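Local atomic coordinates of aldehyde dehydrogenase (Staphylococcus aureus, PDB entry 6K10), a protein that oxidises the carotenoid aldehyde 4,4'-diaponeurosporen-4-al to 4,4'-diaponeurosporenoic acid with NAD+, a step in staphyloxanthin biosynthesis. Residues F121-Q126 and K243-G248; K201-A206 and V214-G219; R238-K243 and S272-E277; D331-T334 and A338-Q341. The protein carries 1 engineered substitution. All coordinates share one frame; numbering follows the deposited sequence.

Contact 1: F121-Q126 and K243-G248; sequences FNYPFQ and KFTNAG
The backbone oxygen of Asn122 is gripped from two sources: the side-chain amide of Asn246, with ND2 2.9 Å from Asn122 O, and the ammonium of Lys61. The amide bond is bent, 138° at the hydrogen, and its nitrogen stands above the carbonyl plane rather than on a lone pair. A chi1 of -155° in Asn246 turns CG opposite the backbone N and sends the amide across the face of the Tyr123 ring, where ND2 sits 3.5 Å above the plane toward the rim. The ring and amide planes are 52° apart, too far from parallel for a stack. Tyr123 OH reaches past the amide to Asn246 CB, 3.5 Å away, and bonds to Thr250. The segments, from the loop after strand 104-118 and from the C-terminal part of helix 232-244 with what follows, lie beside the predicted active site of this aldehyde dehydrogenase. Asn122, whose side chain lies about 5 Å from that of the engineered Ser251 at the predicted active-site position, probably corresponds to the family's oxyanion-hole asparagine. Its ND2 donates to Gln249 O, which also receives Asn246 ND2, so one carbonyl next to the active-site turn ties together both amides.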
# COMPACT_ATOMS: atom_id res chain seq x y z
N PHE A 121 4.30 -22.82 -5.80
CA PHE A 121 3.88 -24.16 -6.18
C PHE A 121 2.67 -24.69 -5.42
O PHE A 121 2.04 -25.64 -5.89
CB PHE A 121 5.05 -25.15 -5.98
CG PHE A 121 5.34 -25.47 -4.52
CD1 PHE A 121 4.60 -26.43 -3.84
CD2 PHE A 121 6.36 -24.83 -3.85
CE1 PHE A 121 4.86 -26.72 -2.52
CE2 PHE A 121 6.63 -25.13 -2.53
CZ PHE A 121 5.88 -26.08 -1.86
N ASN A 122 2.35 -24.14 -4.24
CA ASN A 122 1.47 -24.86 -3.32
C ASN A 122 -0.01 -24.74 -3.69
O ASN A 122 -0.75 -25.72 -3.58
CB ASN A 122 1.72 -24.40 -1.88
CG ASN A 122 1.49 -22.92 -1.68
OD1 ASN A 122 1.88 -22.10 -2.51
ND2 ASN A 122 0.89 -22.57 -0.55
N TYR A 123 -0.46 -23.56 -4.11
CA TYR A 123 -1.76 -23.40 -4.75
C TYR A 123 -1.49 -22.75 -6.10
O TYR A 123 -1.79 -21.57 -6.32
CB TYR A 123 -2.73 -22.58 -3.90
CG TYR A 123 -3.08 -23.27 -2.60
CD1 TYR A 123 -2.23 -23.20 -1.50
CD2 TYR A 123 -4.25 -24.01 -2.48
CE1 TYR A 123 -2.54 -23.83 -0.32
CE2 TYR A 123 -4.57 -24.65 -1.29
CZ TYR A 123 -3.71 -24.56 -0.22
OH TYR A 123 -4.02 -25.19 0.96
N PRO A 124 -0.91 -23.52 -7.03
CA PRO A 124 -0.29 -22.91 -8.21
C PRO A 124 -1.28 -22.31 -9.18
O PRO A 124 -0.88 -21.48 -10.02
CB PRO A 124 0.47 -24.08 -8.84
CG PRO A 124 -0.30 -25.29 -8.43
CD PRO A 124 -0.86 -24.99 -7.06
N PHE A 125 -2.55 -22.69 -9.10
CA PHE A 125 -3.59 -22.14 -9.96
C PHE A 125 -4.24 -20.92 -9.30
O PHE A 125 -4.27 -19.84 -9.89
CB PHE A 125 -4.62 -23.23 -10.28
CG PHE A 125 -5.74 -22.78 -11.17
CD1 PHE A 125 -6.91 -22.27 -10.63
CD2 PHE A 125 -5.63 -22.88 -12.55
CE1 PHE A 125 -7.94 -21.86 -11.45
CE2 PHE A 125 -6.67 -22.47 -13.37
CZ PHE A 125 -7.82 -21.96 -12.82
N GLN A 126 -4.73 -21.09 -8.07
CA GLN A 126 -5.41 -19.99 -7.37
C GLN A 126 -4.50 -18.79 -7.19
O GLN A 126 -4.94 -17.64 -7.34
CB GLN A 126 -5.94 -20.48 -6.02
CG GLN A 126 -6.09 -19.39 -4.96
CD GLN A 126 -7.29 -18.50 -5.18
OE1 GLN A 126 -8.07 -18.70 -6.11
NE2 GLN A 126 -7.44 -17.50 -4.31
N LYS A 243 -4.43 -27.75 8.90
CA LYS A 243 -3.05 -28.21 8.86
C LYS A 243 -2.79 -29.21 7.74
O LYS A 243 -1.79 -29.09 7.04
CB LYS A 243 -2.66 -28.83 10.21
CG LYS A 243 -1.32 -29.55 10.20
CD LYS A 243 -0.20 -28.59 9.83
CE LYS A 243 1.17 -29.16 10.16
NZ LYS A 243 2.24 -28.14 9.98
N PHE A 244 -3.68 -30.19 7.56
CA PHE A 244 -3.38 -31.30 6.67
C PHE A 244 -4.09 -31.21 5.33
O PHE A 244 -3.90 -32.09 4.48
CB PHE A 244 -3.70 -32.61 7.39
CG PHE A 244 -2.83 -32.83 8.59
CD1 PHE A 244 -1.49 -33.13 8.43
CD2 PHE A 244 -3.33 -32.66 9.87
CE1 PHE A 244 -0.67 -33.30 9.53
CE2 PHE A 244 -2.51 -32.83 10.98
CZ PHE A 244 -1.18 -33.15 10.80
N THR A 245 -4.89 -30.17 5.11
CA THR A 245 -5.23 -29.77 3.75
C THR A 245 -3.94 -29.46 2.98
O THR A 245 -3.03 -28.81 3.50
CB THR A 245 -6.14 -28.53 3.78
OG1 THR A 245 -7.43 -28.90 4.28
CG2 THR A 245 -6.28 -27.92 2.39
N ASN A 246 -3.87 -29.96 1.75
CA ASN A 246 -2.70 -29.77 0.87
C ASN A 246 -1.42 -30.32 1.50
O ASN A 246 -0.32 -29.85 1.20
CB ASN A 246 -2.52 -28.30 0.49
CG ASN A 246 -1.77 -28.13 -0.82
OD1 ASN A 246 -1.79 -29.01 -1.69
ND2 ASN A 246 -1.09 -27.00 -0.96
N ALA A 247 -1.56 -31.31 2.38
CA ALA A 247 -0.43 -31.94 3.07
C ALA A 247 0.42 -30.91 3.80
O ALA A 247 1.65 -31.02 3.87
CB ALA A 247 0.42 -32.76 2.10
N GLY A 248 -0.23 -29.88 4.34
CA GLY A 248 0.47 -28.87 5.11
C GLY A 248 1.16 -27.79 4.30
O GLY A 248 1.79 -26.91 4.90

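Contact 2: K201-A206 and V214-G219; sequences KIVYQA and VTLEMG
Tyr204 meets the strand with its ring, and the closest packing is there: CD1 lies 3.3 Å from Val214 CG2, and CE1 of the same ring is 3.5 Å from that methyl. Both approaches are short for carbon against carbon, so the valine branch is pressed firmly against the aromatic carbons. Leu216 comes in from the next inward-facing position of the strand. Its CD1 touches Tyr204 CB at 3.7 Å and forms an off-centre CH-pi contact, 4.2 Å from the ring centroid and 30° from the ring normal. The ring is brought over the strand because CG of Tyr204 is anti to the backbone N (chi1 -175°), and both aliphatic side chains cross it at about a right angle. This is the helix-to-second-strand half of a beta-alpha-beta crossover, strand 190-194, helix 197-209 and strand 214-217, in the Rossmann-like nucleotide-binding part of the enzyme; helix 201-206 runs antiparallel to strand 214-217, at 171°, with the axes 9.7 Å apart. Toward the start of the helix segment the fit loosens: Val203 CG1 stays 4.3 Å from Leu216 CD2, and Val203 also touches Val191, Phe193 and Ile184. Ile202 and Gln205, on the outer side of the helix, are exposed. The hydroxyl of Tyr204 is bonded to the backbone O of Val212 of the second subunit. The side chain of Glu217, a predicted active-site residue, touches Phe411 and Tyr422.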
# COMPACT_ATOMS: atom_id res chain seq x y z
N LYS A 201 12.49 -11.21 -0.73
CA LYS A 201 13.52 -10.19 -0.54
C LYS A 201 14.17 -9.82 -1.87
O LYS A 201 14.46 -8.64 -2.12
CB LYS A 201 14.57 -10.70 0.44
CG LYS A 201 14.07 -10.85 1.88
N ILE A 202 14.40 -10.80 -2.74
CA ILE A 202 15.02 -10.53 -4.04
C ILE A 202 14.08 -9.72 -4.92
O ILE A 202 14.48 -8.74 -5.56
CB ILE A 202 15.43 -11.85 -4.73
CG1 ILE A 202 16.47 -12.59 -3.89
CG2 ILE A 202 15.94 -11.60 -6.14
CD1 ILE A 202 16.77 -14.00 -4.37
N VAL A 203 12.80 -10.12 -4.98
CA VAL A 203 11.80 -9.39 -5.75
C VAL A 203 11.73 -7.94 -5.31
O VAL A 203 11.67 -7.02 -6.13
CB VAL A 203 10.43 -10.09 -5.62
CG1 VAL A 203 9.33 -9.23 -6.22
CG2 VAL A 203 10.46 -11.46 -6.26
N TYR A 204 11.74 -7.72 -4.00
CA TYR A 204 11.48 -6.39 -3.45
C TYR A 204 12.70 -5.49 -3.50
O TYR A 204 12.54 -4.26 -3.55
CB TYR A 204 10.93 -6.56 -2.04
CG TYR A 204 10.50 -5.29 -1.35
CD1 TYR A 204 9.53 -4.48 -1.91
CD2 TYR A 204 10.94 -4.99 -0.07
CE1 TYR A 204 9.10 -3.33 -1.27
CE2 TYR A 204 10.50 -3.86 0.59
CZ TYR A 204 9.58 -3.03 -0.02
OH TYR A 204 9.14 -1.90 0.64
N GLN A 205 13.91 -6.05 -3.51
CA GLN A 205 15.09 -5.24 -3.76
C GLN A 205 15.19 -4.86 -5.24
O GLN A 205 15.57 -3.73 -5.57
CB GLN A 205 16.35 -5.99 -3.31
CG GLN A 205 16.46 -6.16 -1.81
CD GLN A 205 17.58 -7.10 -1.41
OE1 GLN A 205 17.35 -8.17 -0.86
NE2 GLN A 205 18.81 -6.69 -1.68
N ALA A 206 14.85 -5.80 -6.13
CA ALA A 206 14.88 -5.50 -7.56
C ALA A 206 13.85 -4.43 -7.91
O ALA A 206 14.15 -3.49 -8.66
CB ALA A 206 14.61 -6.78 -8.36
N VAL A 214 4.93 -2.80 -4.80
CA VAL A 214 4.77 -4.25 -4.72
C VAL A 214 3.71 -4.62 -3.70
O VAL A 214 3.37 -3.86 -2.79
CB VAL A 214 6.08 -4.97 -4.33
CG1 VAL A 214 7.24 -4.55 -5.22
CG2 VAL A 214 6.38 -4.74 -2.86
N THR A 215 3.20 -5.84 -3.87
CA THR A 215 2.53 -6.58 -2.82
C THR A 215 3.29 -7.89 -2.63
O THR A 215 3.56 -8.59 -3.60
CB THR A 215 1.06 -6.85 -3.17
OG1 THR A 215 0.30 -5.65 -3.01
CG2 THR A 215 0.49 -7.93 -2.26
N LEU A 216 3.64 -8.19 -1.38
CA LEU A 216 4.40 -9.39 -1.05
C LEU A 216 3.60 -10.23 -0.07
O LEU A 216 3.25 -9.77 1.02
CB LEU A 216 5.77 -9.03 -0.45
CG LEU A 216 6.65 -8.04 -1.21
CD1 LEU A 216 7.88 -7.70 -0.38
CD2 LEU A 216 7.06 -8.58 -2.58
N GLU A 217 3.30 -11.47 -0.46
CA GLU A 217 2.66 -12.46 0.39
C GLU A 217 3.72 -13.50 0.73
O GLU A 217 4.07 -14.32 -0.12
CB GLU A 217 1.46 -13.10 -0.31
CG GLU A 217 0.34 -12.14 -0.66
CD GLU A 217 -0.64 -11.92 0.48
OE1 GLU A 217 -0.56 -12.65 1.49
OE2 GLU A 217 -1.49 -11.00 0.37
N MET A 218 4.24 -13.45 1.95
CA MET A 218 5.35 -14.34 2.27
C MET A 218 4.99 -15.32 3.38
O MET A 218 3.88 -15.88 3.38
CB MET A 218 6.60 -13.52 2.59
CG MET A 218 7.09 -12.75 1.35
SD MET A 218 8.42 -11.55 1.54
CE MET A 218 7.72 -10.40 2.73
N GLY A 219 5.91 -15.57 4.32
CA GLY A 219 5.79 -16.74 5.16
C GLY A 219 6.09 -16.44 6.63
O GLY A 219 5.92 -15.32 7.12

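Contact 3: R238-K243 and S272-E277; sequences RICFGK and SKTLRE
Cys240 is the knob of this helix pair, entering between Thr274 and Leu275 on the facing helix. Its sulfur lies 3.7 Å from Leu275 CD2 and 3.8 Å from Leu275 CG, so it rests against the branch point of the leucine as well as one of its methyls. Roughly at right angles to this, Thr274 CG2 is 3.9 Å from both Cys240 CB and Cys240 SG. With SG anti to the carbonyl carbon (chi1 -74°), the thiol is directed along the leucine while CB remains beside the threonine methyl. Between these two segments the contact is thus wholly a matter of van der Waals packing, concentrated on one small side chain; the CA atoms of Cys240 and Leu275 are 7.1 Å apart.

The second shell explains how the threonine is turned. Its methyl faces the cysteine, while its hydroxyl is hydrogen-bonded to the hydroxyl of Ser236 and to the ammonium of Lys233, one and two turns back on the first helix. Lys233 also makes a salt bridge with Glu277, so a polar margin flanks the apolar centre. Leu271 and Phe278, a turn to each side along helix 264-279, touch Cys240 too. Farther out, Arg238 bonds to Asn398 O and reaches Ser441 O of the second subunit. Helix 232-244 therefore lies between the loop around 398-402 and helix 264-279, which in turn packs through Ser272, Leu275 and Arg276 on Phe314 of strand 312-314.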
# COMPACT_ATOMS: atom_id res chain seq x y z
N ARG A 238 -10.73 -28.64 13.72
CA ARG A 238 -10.46 -27.46 12.91
C ARG A 238 -8.97 -27.24 12.69
O ARG A 238 -8.56 -26.70 11.66
CB ARG A 238 -11.13 -26.24 13.57
CG ARG A 238 -12.64 -26.42 13.66
CD ARG A 238 -13.37 -25.34 14.44
NE ARG A 238 -14.80 -25.61 14.43
CZ ARG A 238 -15.72 -24.88 15.06
NH1 ARG A 238 -15.38 -23.81 15.77
NH2 ARG A 238 -17.00 -25.23 14.98
N ILE A 239 -8.14 -27.66 13.65
CA ILE A 239 -6.69 -27.60 13.45
C ILE A 239 -6.27 -28.56 12.34
O ILE A 239 -5.54 -28.18 11.41
CB ILE A 239 -5.94 -27.91 14.76
CG1 ILE A 239 -6.02 -26.73 15.73
CG2 ILE A 239 -4.48 -28.26 14.48
CD1 ILE A 239 -5.70 -27.09 17.18
N CYS A 240 -6.72 -29.82 12.41
CA CYS A 240 -6.34 -30.80 11.40
C CYS A 240 -6.85 -30.40 10.02
O CYS A 240 -6.17 -30.63 9.01
CB CYS A 240 -6.88 -32.18 11.78
SG CYS A 240 -6.00 -33.00 13.13
N PHE A 241 -8.04 -29.80 9.96
CA PHE A 241 -8.57 -29.30 8.69
C PHE A 241 -7.61 -28.30 8.05
O PHE A 241 -7.26 -28.42 6.88
CB PHE A 241 -9.94 -28.67 8.92
CG PHE A 241 -10.46 -27.90 7.74
CD1 PHE A 241 -11.03 -28.56 6.66
CD2 PHE A 241 -10.38 -26.52 7.70
CE1 PHE A 241 -11.50 -27.85 5.57
CE2 PHE A 241 -10.85 -25.81 6.62
CZ PHE A 241 -11.41 -26.48 5.55
N GLY A 242 -7.18 -27.29 8.82
CA GLY A 242 -6.29 -26.28 8.29
C GLY A 242 -4.85 -26.75 8.13
O GLY A 242 -4.13 -26.20 7.29
N LYS A 243 -4.43 -27.75 8.90
CA LYS A 243 -3.05 -28.21 8.86
C LYS A 243 -2.79 -29.21 7.74
O LYS A 243 -1.79 -29.09 7.04
CB LYS A 243 -2.66 -28.83 10.21
CG LYS A 243 -1.32 -29.55 10.20
CD LYS A 243 -0.20 -28.59 9.83
CE LYS A 243 1.17 -29.16 10.16
NZ LYS A 243 2.24 -28.14 9.98
N SER A 272 -5.06 -37.18 17.26
CA SER A 272 -4.87 -38.52 16.70
C SER A 272 -6.20 -39.14 16.30
O SER A 272 -6.32 -39.75 15.23
CB SER A 272 -4.14 -39.41 17.71
OG SER A 272 -2.93 -38.81 18.14
N LYS A 273 -7.21 -39.00 17.16
CA LYS A 273 -8.53 -39.53 16.84
C LYS A 273 -9.11 -38.87 15.60
O LYS A 273 -9.70 -39.55 14.74
CB LYS A 273 -9.47 -39.33 18.04
CG LYS A 273 -10.91 -39.68 17.75
CD LYS A 273 -11.79 -39.38 18.95
CE LYS A 273 -12.29 -40.65 19.61
NZ LYS A 273 -13.28 -40.35 20.67
N THR A 274 -8.97 -37.55 15.49
CA THR A 274 -9.51 -36.82 14.34
C THR A 274 -8.83 -37.27 13.05
O THR A 274 -9.49 -37.45 12.02
CB THR A 274 -9.33 -35.32 14.56
OG1 THR A 274 -10.20 -34.87 15.59
CG2 THR A 274 -9.62 -34.55 13.27
N LEU A 275 -7.51 -37.45 13.09
CA LEU A 275 -6.79 -37.89 11.90
C LEU A 275 -7.27 -39.26 11.44
O LEU A 275 -7.38 -39.50 10.23
CB LEU A 275 -5.29 -37.91 12.19
CG LEU A 275 -4.67 -36.52 12.34
CD1 LEU A 275 -3.25 -36.60 12.90
CD2 LEU A 275 -4.69 -35.79 11.01
N ARG A 276 -7.58 -40.16 12.38
CA ARG A 276 -8.14 -41.45 12.00
C ARG A 276 -9.54 -41.29 11.42
O ARG A 276 -9.91 -41.98 10.46
CB ARG A 276 -8.16 -42.39 13.21
CG ARG A 276 -6.78 -42.79 13.69
CD ARG A 276 -5.93 -43.33 12.55
NE ARG A 276 -4.56 -43.62 12.98
CZ ARG A 276 -3.56 -43.85 12.15
NH1 ARG A 276 -2.35 -44.11 12.62
NH2 ARG A 276 -3.75 -43.82 10.84
N GLU A 277 -10.34 -40.37 11.98
CA GLU A 277 -11.66 -40.09 11.41
C GLU A 277 -11.54 -39.51 10.01
O GLU A 277 -12.32 -39.86 9.12
CB GLU A 277 -12.42 -39.12 12.32
CG GLU A 277 -12.86 -39.72 13.65
CD GLU A 277 -13.32 -38.66 14.63
OE1 GLU A 277 -13.04 -37.47 14.40
OE2 GLU A 277 -13.98 -39.03 15.63

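Contact 4: D331-T334 and A338-Q341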
# COMPACT_ATOMS: atom_id res chain seq x y z
N ASP A 331 5.74 -34.26 20.13
CA ASP A 331 5.57 -33.84 21.51
C ASP A 331 6.93 -33.48 22.10
O ASP A 331 7.98 -33.86 21.57
CB ASP A 331 4.90 -34.94 22.35
CG ASP A 331 4.34 -34.42 23.66
OD1 ASP A 331 4.34 -33.19 23.87
OD2 ASP A 331 3.90 -35.26 24.47
N HIS A 332 6.90 -32.73 23.21
CA HIS A 332 8.11 -32.33 23.93
C HIS A 332 9.06 -31.51 23.06
O HIS A 332 10.28 -31.58 23.21
CB HIS A 332 8.84 -33.54 24.52
CG HIS A 332 7.98 -34.41 25.38
ND1 HIS A 332 7.69 -35.72 25.06
CD2 HIS A 332 7.34 -34.16 26.55
CE1 HIS A 332 6.91 -36.24 25.99
NE2 HIS A 332 6.68 -35.31 26.90
N VAL A 333 8.50 -30.73 22.14
CA VAL A 333 9.30 -29.91 21.23
C VAL A 333 9.71 -28.63 21.94
O VAL A 333 8.95 -28.07 22.74
CB VAL A 333 8.50 -29.62 19.95
CG1 VAL A 333 9.21 -28.58 19.08
CG2 VAL A 333 8.27 -30.90 19.17
N THR A 334 10.93 -28.17 21.67
CA THR A 334 11.46 -26.96 22.28
C THR A 334 11.82 -25.94 21.22
O THR A 334 11.75 -26.19 20.01
CB THR A 334 12.71 -27.26 23.13
OG1 THR A 334 13.82 -27.49 22.26
CG2 THR A 334 12.48 -28.49 24.00
N ALA A 338 14.99 -28.56 15.53
CA ALA A 338 15.11 -28.22 14.12
C ALA A 338 13.75 -27.87 13.53
O ALA A 338 13.65 -27.00 12.65
CB ALA A 338 15.75 -29.38 13.35
N ILE A 339 12.70 -28.53 14.00
CA ILE A 339 11.35 -28.28 13.49
C ILE A 339 10.85 -26.89 13.86
O ILE A 339 9.90 -26.40 13.24
CB ILE A 339 10.40 -29.38 14.01
CG1 ILE A 339 9.10 -29.40 13.20
CG2 ILE A 339 10.11 -29.19 15.49
CD1 ILE A 339 9.27 -29.96 11.81
N MET A 340 11.46 -26.22 14.84
CA MET A 340 11.07 -24.88 15.22
C MET A 340 11.99 -23.81 14.64
O MET A 340 11.89 -22.64 15.03
CB MET A 340 11.02 -24.75 16.74
CG MET A 340 9.88 -25.52 17.38
SD MET A 340 8.27 -25.06 16.69
CE MET A 340 8.21 -23.32 17.13
N GLN A 341 12.88 -24.17 13.72
CA GLN A 341 13.81 -23.23 13.12
C GLN A 341 13.43 -22.82 11.70
O GLN A 341 14.03 -21.87 11.17
CB GLN A 341 15.23 -23.82 13.09
CG GLN A 341 15.69 -24.38 14.42
CD GLN A 341 15.60 -23.38 15.55
OE1 GLN A 341 15.96 -22.22 15.40
NE2 GLN A 341 15.10 -23.83 16.70
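Apolar contact comes first, and it converges on a single methyl: Val333 CG1 lies 3.6 Å from Met340 CG and 3.8 Å from Ile339 CG2. That branch is anti to the backbone N of Val333 (chi1 171°), which turns it to face both partners, about 70° apart as seen from it. Ile339 crosses the valine at about a right angle and offers only CG2; the end of its chain leads away, and it also touches Ile348 and Leu304. Met340 touches with CG, its chain bending beyond that atom at chi2 and chi3. A second kind of approach joins carbon to oxygen, with Met340 CG 3.3 Å from the backbone O of Thr334. Both segments belong to the link between parallel strands 324-330 and 348-354 of the mixed sheet that also holds strands 223-226 and 256-260, in what is by family the catalytic domain; the chain makes a short 3-10 turn at 338-340, and Gln341 N closes it on Ala338 O at 3.1 Å. Val333 and Ile339 both press on Pro350 of the following strand. Among polar bonds, the Thr334 hydroxyl accepts one from the backbone N of Asp336, an ST turn, Ile339 O receives Lys221, and Met340 O receives Arg367. Asp331 OD1 accepts His332 N at 2.7 Å from above the carboxylate plane, and OD2 forms a salt bridge with Lys264.

How the contacts relate
All four contacts are largely buried, yet their chemistry follows their place in the fold. Contact 1, its centre about 12 Å from the centre of the chain and beside the active site, is the polar one, built on amides and a carbonyl; contacts 2 to 4 rest on apolar packing between their segments. Contacts 1 and 3 both use helix 232-244, share Lys243 and touch through Phe244 CD2 and Leu275 CD2, 3.6 Å apart. Contact 2 is nested in the chain loop closed by contact 1, and like contact 3 it reaches the second subunit. Contact 4, farthest out, its centre about 26 Å from that point, joins parts of one loop and includes exposed Thr334.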